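Local coordinates for nitrate regulatory protein (Klebsiella oxytoca, PDB 4AKK) that senses nitrate and nitrite and, in response, binds the leader RNA of the nasF operon to prevent transcription termination, at residues L62-L73 and L101-A112. Residues are numbered along the deposited sequence; the frame is centred on the assembly and turned at random.
Sequences LAGQISALVHML and LVDEQLTRFYAA. With EDO (1,2-ethanediol), chain E.
L62-L73 and L101-A112 run antiparallel, their axes 8.8 Å apart at closest approach and 162° between their directions, pairing two neighbouring helices of the all-helical NIT nitrate-sensing domain. Knobs-into-holes packing joins them: L69 enters the hole formed by V102, Q105, L106 and F109, while Q65 and Q105 act as knobs from opposite helices. The chi1 of L69 (177°) turns CG away from the backbone N, and CD2 comes to lie over one face of the F109 ring, a CH-pi contact 4.2 Å from the centroid, while CD1 packs against V102 O and L106 CG. I66 CG1 meets the edge of the same ring, 3.6 Å from F109 CE1. L166 of helix 152-167 also touches L69 and F109, and L138 of helix 138-147 touches V102 and L106. Polar groups take over along another flank, where the Q65 and Q105 side chains cross at about a right angle with their amide planes only 22° apart. A water sits between Q65 OE1 and Q105 OE1, 2.7 Å from Q105 OE1; its approach to Q65 OE1 is doubtfully short. Beside them A68 CB abuts the Q105 amide. At the L73/L101 end, M72 CB rests 3.7 Å from V102 CG2, and M72 CG lies 3.6 Å from Q105 CG.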
ATOM      1  N   LEU A  62      11.333  22.179  -5.542  1.00 39.21           N
ATOM      2  CA  LEU A  62      10.081  22.249  -4.801  1.00 42.06           C
ATOM      3  C   LEU A  62      10.142  21.373  -3.548  1.00 39.42           C
ATOM      4  O   LEU A  62       9.744  21.800  -2.468  1.00 37.54           O
ATOM      5  CB  LEU A  62       8.899  21.840  -5.683  1.00 33.99           C
ATOM      6  CG  LEU A  62       7.551  21.894  -4.964  1.00 34.25           C
ATOM      7  CD1 LEU A  62       7.311  23.276  -4.354  1.00 35.96           C
ATOM      8  CD2 LEU A  62       6.411  21.499  -5.905  1.00 30.32           C
ATOM      9  N   ALA A  63      10.658  20.156  -3.697  1.00 36.71           N
ATOM     10  CA  ALA A  63      10.826  19.264  -2.555  1.00 38.38           C
ATOM     11  C   ALA A  63      11.721  19.884  -1.480  1.00 39.82           C
ATOM     12  O   ALA A  63      11.433  19.787  -0.293  1.00 40.03           O
ATOM     13  CB  ALA A  63      11.380  17.931  -3.003  1.00 39.42           C
ATOM     14  N   GLY A  64      12.804  20.523  -1.907  1.00 31.93           N
ATOM     15  CA  GLY A  64      13.710  21.175  -0.986  1.00 34.24           C
ATOM     16  C   GLY A  64      13.096  22.359  -0.261  1.00 33.87           C
ATOM     17  O   GLY A  64      13.329  22.541   0.931  1.00 36.43           O
ATOM     18  N   GLN A  65      12.326  23.171  -0.984  1.00 32.41           N
ATOM     19  CA  GLN A  65      11.620  24.299  -0.382  1.00 36.70           C
ATOM     20  C   GLN A  65      10.507  23.852   0.568  1.00 32.88           C
ATOM     21  O   GLN A  65      10.237  24.516   1.566  1.00 33.32           O
ATOM     22  CB  GLN A  65      11.059  25.238  -1.454  1.00 36.58           C
ATOM     23  CG  GLN A  65      12.152  25.957  -2.256  1.00 45.72           C
ATOM     24  CD  GLN A  65      13.197  26.631  -1.359  1.00 47.81           C
ATOM     25  OE1 GLN A  65      12.730  27.307  -0.323  1.00 52.83           O
ATOM     26  NE2 GLN A  65      14.401  26.531  -1.593  1.00 50.36           N
ATOM     27  N   ILE A  66       9.867  22.730   0.265  1.00 32.17           N
ATOM     28  CA  ILE A  66       8.842  22.197   1.160  1.00 33.77           C
ATOM     29  C   ILE A  66       9.508  21.775   2.461  1.00 31.02           C
ATOM     30  O   ILE A  66       9.046  22.116   3.550  1.00 31.62           O
ATOM     31  CB  ILE A  66       8.089  21.013   0.526  1.00 34.23           C
ATOM     32  CG1 ILE A  66       7.090  21.533  -0.514  1.00 32.53           C
ATOM     33  CG2 ILE A  66       7.385  20.179   1.608  1.00 33.92           C
ATOM     34  CD1 ILE A  66       6.637  20.495  -1.506  1.00 30.72           C
ATOM     35  N   SER A  67      10.619  21.055   2.330  1.00 29.46           N
ATOM     36  CA  SER A  67      11.387  20.618   3.481  1.00 32.80           C
ATOM     37  C   SER A  67      11.795  21.778   4.384  1.00 35.67           C
ATOM     38  O   SER A  67      11.705  21.681   5.610  1.00 27.79           O
ATOM     39  CB  SER A  67      12.638  19.881   3.025  1.00 32.46           C
ATOM     40  OG  SER A  67      13.451  19.555   4.137  1.00 38.15           O
ATOM     41  N   ALA A  68      12.256  22.865   3.775  1.00 33.77           N
ATOM     42  CA  ALA A  68      12.738  24.012   4.536  1.00 33.93           C
ATOM     43  C   ALA A  68      11.592  24.730   5.236  1.00 32.65           C
ATOM     44  O   ALA A  68      11.710  25.124   6.396  1.00 31.88           O
ATOM     45  CB  ALA A  68      13.494  24.981   3.628  1.00 32.48           C
ATOM     46  N   LEU A  69      10.489  24.912   4.518  1.00 29.05           N
ATOM     47  CA  LEU A  69       9.308  25.540   5.096  1.00 32.97           C
ATOM     48  C   LEU A  69       8.781  24.712   6.273  1.00 27.94           C
ATOM     49  O   LEU A  69       8.446  25.249   7.318  1.00 29.12           O
ATOM     50  CB  LEU A  69       8.222  25.709   4.033  1.00 30.72           C
ATOM     51  CG  LEU A  69       6.883  26.296   4.492  1.00 29.80           C
ATOM     52  CD1 LEU A  69       7.078  27.665   5.116  1.00 32.25           C
ATOM     53  CD2 LEU A  69       5.899  26.369   3.334  1.00 29.54           C
ATOM     54  N   VAL A  70       8.726  23.400   6.093  1.00 29.42           N
ATOM     55  CA  VAL A  70       8.243  22.507   7.136  1.00 32.22           C
ATOM     56  C   VAL A  70       9.146  22.632   8.350  1.00 28.58           C
ATOM     57  O   VAL A  70       8.676  22.656   9.481  1.00 32.86           O
ATOM     58  CB  VAL A  70       8.169  21.036   6.639  1.00 29.50           C
ATOM     59  CG1 VAL A  70       8.139  20.051   7.816  1.00 24.96           C
ATOM     60  CG2 VAL A  70       6.954  20.847   5.731  1.00 28.71           C
ATOM     61  N   HIS A  71      10.448  22.739   8.114  1.00 33.08           N
ATOM     62  CA  HIS A  71      11.388  22.838   9.219  1.00 34.69           C
ATOM     63  C   HIS A  71      11.176  24.121  10.039  1.00 33.47           C
ATOM     64  O   HIS A  71      11.123  24.084  11.276  1.00 34.01           O
ATOM     65  CB  HIS A  71      12.844  22.728   8.739  1.00 34.35           C
ATOM     66  CG  HIS A  71      13.838  22.831   9.853  1.00 34.96           C
ATOM     67  ND1 HIS A  71      14.099  21.788  10.718  1.00 33.86           N
ATOM     68  CD2 HIS A  71      14.608  23.866  10.271  1.00 38.89           C
ATOM     69  CE1 HIS A  71      14.994  22.171  11.611  1.00 35.08           C
ATOM     70  NE2 HIS A  71      15.319  23.429  11.362  1.00 33.06           N
ATOM     71  N   MET A  72      11.049  25.250   9.350  1.00 28.73           N
ATOM     72  CA  MET A  72      10.782  26.512  10.027  1.00 32.22           C
ATOM     73  C   MET A  72       9.447  26.467  10.785  1.00 31.32           C
ATOM     74  O   MET A  72       9.342  26.981  11.898  1.00 26.91           O
ATOM     75  CB  MET A  72      10.792  27.686   9.038  1.00 28.81           C
ATOM     76  CG  MET A  72      12.151  27.979   8.356  1.00 42.36           C
ATOM     77  SD  MET A  72      13.723  27.741   9.262  1.00 38.37           S
ATOM     78  CE  MET A  72      13.365  28.151  10.960  1.00 42.37           C
ATOM     79  N   LEU A  73       8.430  25.860  10.171  1.00 30.82           N
ATOM     80  CA  LEU A  73       7.122  25.716  10.825  1.00 28.75           C
ATOM     81  C   LEU A  73       7.238  24.857  12.084  1.00 29.08           C
ATOM     82  O   LEU A  73       6.571  25.117  13.079  1.00 29.00           O
ATOM     83  CB  LEU A  73       6.095  25.114   9.864  1.00 26.73           C
ATOM     84  CG  LEU A  73       5.578  26.089   8.805  1.00 29.64           C
ATOM     85  CD1 LEU A  73       4.891  25.334   7.683  1.00 29.49           C
ATOM     86  CD2 LEU A  73       4.640  27.126   9.422  1.00 32.18           C
ATOM     87  N   LEU A 101      11.381  33.664   9.852  1.00 43.22           N
ATOM     88  CA  LEU A 101      11.996  32.627   9.029  1.00 44.77           C
ATOM     89  C   LEU A 101      10.979  31.885   8.171  1.00 42.02           C
ATOM     90  O   LEU A 101      11.242  31.564   7.009  1.00 41.80           O
ATOM     91  CB  LEU A 101      12.748  31.636   9.910  1.00 42.63           C
ATOM     92  CG  LEU A 101      13.951  32.244  10.624  1.00 48.17           C
ATOM     93  CD1 LEU A 101      14.698  31.167  11.383  1.00 42.87           C
ATOM     94  CD2 LEU A 101      14.863  32.933   9.616  1.00 49.05           C
ATOM     95  N   VAL A 102       9.820  31.601   8.756  1.00 41.80           N
ATOM     96  CA  VAL A 102       8.738  30.958   8.029  1.00 37.00           C
ATOM     97  C   VAL A 102       8.299  31.837   6.856  1.00 39.39           C
ATOM     98  O   VAL A 102       8.127  31.367   5.730  1.00 39.57           O
ATOM     99  CB  VAL A 102       7.520  30.721   8.952  1.00 40.59           C
ATOM    100  CG1 VAL A 102       6.278  30.485   8.127  1.00 31.77           C
ATOM    101  CG2 VAL A 102       7.779  29.566   9.935  1.00 33.57           C
ATOM    102  N   ASP A 103       8.102  33.119   7.131  1.00 38.20           N
ATOM    103  CA  ASP A 103       7.645  34.050   6.102  1.00 43.39           C
ATOM    104  C   ASP A 103       8.654  34.122   4.955  1.00 39.52           C
ATOM    105  O   ASP A 103       8.282  34.201   3.784  1.00 40.28           O
ATOM    106  CB  ASP A 103       7.432  35.436   6.712  1.00 45.79           C
ATOM    107  CG  ASP A 103       6.240  35.481   7.642  1.00 50.22           C
ATOM    108  OD1 ASP A 103       5.435  34.522   7.622  1.00 53.53           O
ATOM    109  OD2 ASP A 103       6.101  36.477   8.384  1.00 52.83           O
ATOM    110  N   GLU A 104       9.930  34.096   5.316  1.00 36.68           N
ATOM    111  CA  GLU A 104      11.018  34.045   4.348  1.00 42.53           C
ATOM    112  C   GLU A 104      10.957  32.781   3.490  1.00 45.12           C
ATOM    113  O   GLU A 104      11.139  32.843   2.270  1.00 43.38           O
ATOM    114  CB  GLU A 104      12.357  34.135   5.077  1.00 46.74           C
ATOM    115  CG  GLU A 104      13.564  33.632   4.300  1.00 58.27           C
ATOM    116  CD  GLU A 104      14.853  33.800   5.087  1.00 62.59           C
ATOM    117  OE1 GLU A 104      14.926  34.753   5.892  1.00 71.66           O
ATOM    118  OE2 GLU A 104      15.784  32.982   4.912  1.00 68.18           O
ATOM    119  N   GLN A 105      10.695  31.636   4.116  1.00 40.48           N
ATOM    120  CA  GLN A 105      10.582  30.393   3.355  1.00 36.51           C
ATOM    121  C   GLN A 105       9.290  30.313   2.530  1.00 34.48           C
ATOM    122  O   GLN A 105       9.269  29.704   1.464  1.00 39.58           O
ATOM    123  CB  GLN A 105      10.710  29.167   4.267  1.00 39.53           C
ATOM    124  CG  GLN A 105      12.063  29.047   4.952  1.00 44.00           C
ATOM    125  CD  GLN A 105      13.224  29.048   3.970  1.00 51.51           C
ATOM    126  OE1 GLN A 105      13.064  28.706   2.795  1.00 47.26           O
ATOM    127  NE2 GLN A 105      14.403  29.434   4.449  1.00 51.37           N
ATOM    128  N   LEU A 106       8.213  30.915   3.024  1.00 38.53           N
ATOM    129  CA  LEU A 106       6.949  30.926   2.291  1.00 35.79           C
ATOM    130  C   LEU A 106       7.134  31.554   0.918  1.00 37.05           C
ATOM    131  O   LEU A 106       6.623  31.062  -0.093  1.00 37.76           O
ATOM    132  CB  LEU A 106       5.887  31.702   3.069  1.00 37.40           C
ATOM    133  CG  LEU A 106       5.002  30.898   4.022  1.00 41.79           C
ATOM    134  CD1 LEU A 106       4.073  31.828   4.818  1.00 40.16           C
ATOM    135  CD2 LEU A 106       4.212  29.842   3.259  1.00 36.08           C
ATOM    136  N   THR A 107       7.850  32.671   0.900  1.00 37.38           N
ATOM    137  CA  THR A 107       8.202  33.349  -0.334  1.00 39.59           C
ATOM    138  C   THR A 107       8.923  32.413  -1.294  1.00 36.05           C
ATOM    139  O   THR A 107       8.569  32.325  -2.466  1.00 39.43           O
ATOM    140  CB  THR A 107       9.119  34.544  -0.036  1.00 41.82           C
ATOM    141  OG1 THR A 107       8.445  35.431   0.861  1.00 40.97           O
ATOM    142  CG2 THR A 107       9.490  35.286  -1.321  1.00 37.36           C
ATOM    143  N   ARG A 108       9.946  31.726  -0.793  1.00 31.75           N
ATOM    144  CA  ARG A 108      10.694  30.783  -1.610  1.00 33.89           C
ATOM    145  C   ARG A 108       9.811  29.615  -2.064  1.00 38.91           C
ATOM    146  O   ARG A 108       9.940  29.136  -3.189  1.00 42.03           O
ATOM    147  CB  ARG A 108      11.893  30.247  -0.837  1.00 37.31           C
ATOM    148  CG  ARG A 108      12.997  31.279  -0.552  1.00 50.79           C
ATOM    149  CD  ARG A 108      13.976  30.732   0.486  1.00 51.96           C
ATOM    150  NE  ARG A 108      15.255  31.435   0.499  1.00 68.27           N
ATOM    151  CZ  ARG A 108      16.343  31.012  -0.144  1.00 80.11           C
ATOM    152  NH1 ARG A 108      16.305  29.889  -0.854  1.00 71.12           N
ATOM    153  NH2 ARG A 108      17.469  31.712  -0.080  1.00 81.98           N
ATOM    154  N   PHE A 109       8.924  29.159  -1.183  1.00 38.04           N
ATOM    155  CA  PHE A 109       8.000  28.065  -1.497  1.00 35.66           C
ATOM    156  C   PHE A 109       7.048  28.466  -2.617  1.00 37.66           C
ATOM    157  O   PHE A 109       6.832  27.708  -3.570  1.00 34.19           O
ATOM    158  CB  PHE A 109       7.204  27.667  -0.249  1.00 30.49           C
ATOM    159  CG  PHE A 109       6.030  26.749  -0.525  1.00 33.99           C
ATOM    160  CD1 PHE A 109       6.233  25.416  -0.879  1.00 33.20           C
ATOM    161  CD2 PHE A 109       4.730  27.210  -0.400  1.00 34.23           C
ATOM    162  CE1 PHE A 109       5.157  24.566  -1.120  1.00 31.60           C
ATOM    163  CE2 PHE A 109       3.638  26.366  -0.646  1.00 33.42           C
ATOM    164  CZ  PHE A 109       3.854  25.043  -1.002  1.00 33.30           C
ATOM    165  N   TYR A 110       6.471  29.660  -2.485  1.00 38.75           N
ATOM    166  CA  TYR A 110       5.525  30.178  -3.474  1.00 36.79           C
ATOM    167  C   TYR A 110       6.221  30.359  -4.826  1.00 42.78           C
ATOM    168  O   TYR A 110       5.619  30.145  -5.881  1.00 41.61           O
ATOM    169  CB  TYR A 110       4.906  31.498  -2.999  1.00 40.47           C
ATOM    170  CG  TYR A 110       3.808  31.354  -1.948  1.00 40.71           C
ATOM    171  CD1 TYR A 110       2.836  30.374  -2.064  1.00 42.07           C
ATOM    172  CD2 TYR A 110       3.737  32.216  -0.857  1.00 42.16           C
ATOM    173  CE1 TYR A 110       1.833  30.242  -1.122  1.00 45.59           C
ATOM    174  CE2 TYR A 110       2.733  32.091   0.093  1.00 37.29           C
ATOM    175  CZ  TYR A 110       1.784  31.101  -0.049  1.00 47.51           C
ATOM    176  OH  TYR A 110       0.779  30.959   0.879  1.00 54.16           O
ATOM    177  N   ALA A 111       7.495  30.744  -4.785  1.00 40.11           N
ATOM    178  CA  ALA A 111       8.296  30.887  -5.997  1.00 38.40           C
ATOM    179  C   ALA A 111       8.518  29.531  -6.668  1.00 45.87           C
ATOM    180  O   ALA A 111       8.327  29.388  -7.881  1.00 45.39           O
ATOM    181  CB  ALA A 111       9.628  31.548  -5.680  1.00 37.65           C
ATOM    182  N   ALA A 112       8.919  28.538  -5.877  1.00 42.91           N
ATOM    183  CA  ALA A 112       9.148  27.194  -6.402  1.00 41.07           C
ATOM    184  C   ALA A 112       7.876  26.576  -6.992  1.00 39.14           C
ATOM    185  O   ALA A 112       7.954  25.624  -7.769  1.00 45.31           O
ATOM    186  CB  ALA A 112       9.742  26.288  -5.335  1.00 39.07           C
TER
HETATM  187  C1  EDO E1394       1.973  34.684   7.020  1.00 62.75           C
HETATM  188  O1  EDO E1394       3.128  34.665   6.170  1.00 59.53           O
HETATM  189  C2  EDO E1394       0.704  34.420   6.212  1.00 61.43           C
HETATM  190  O2  EDO E1394      -0.441  34.862   6.963  1.00 55.42           O
HETATM  191  O   HOH W   1      11.119  27.296   1.468  1.00 43.79           O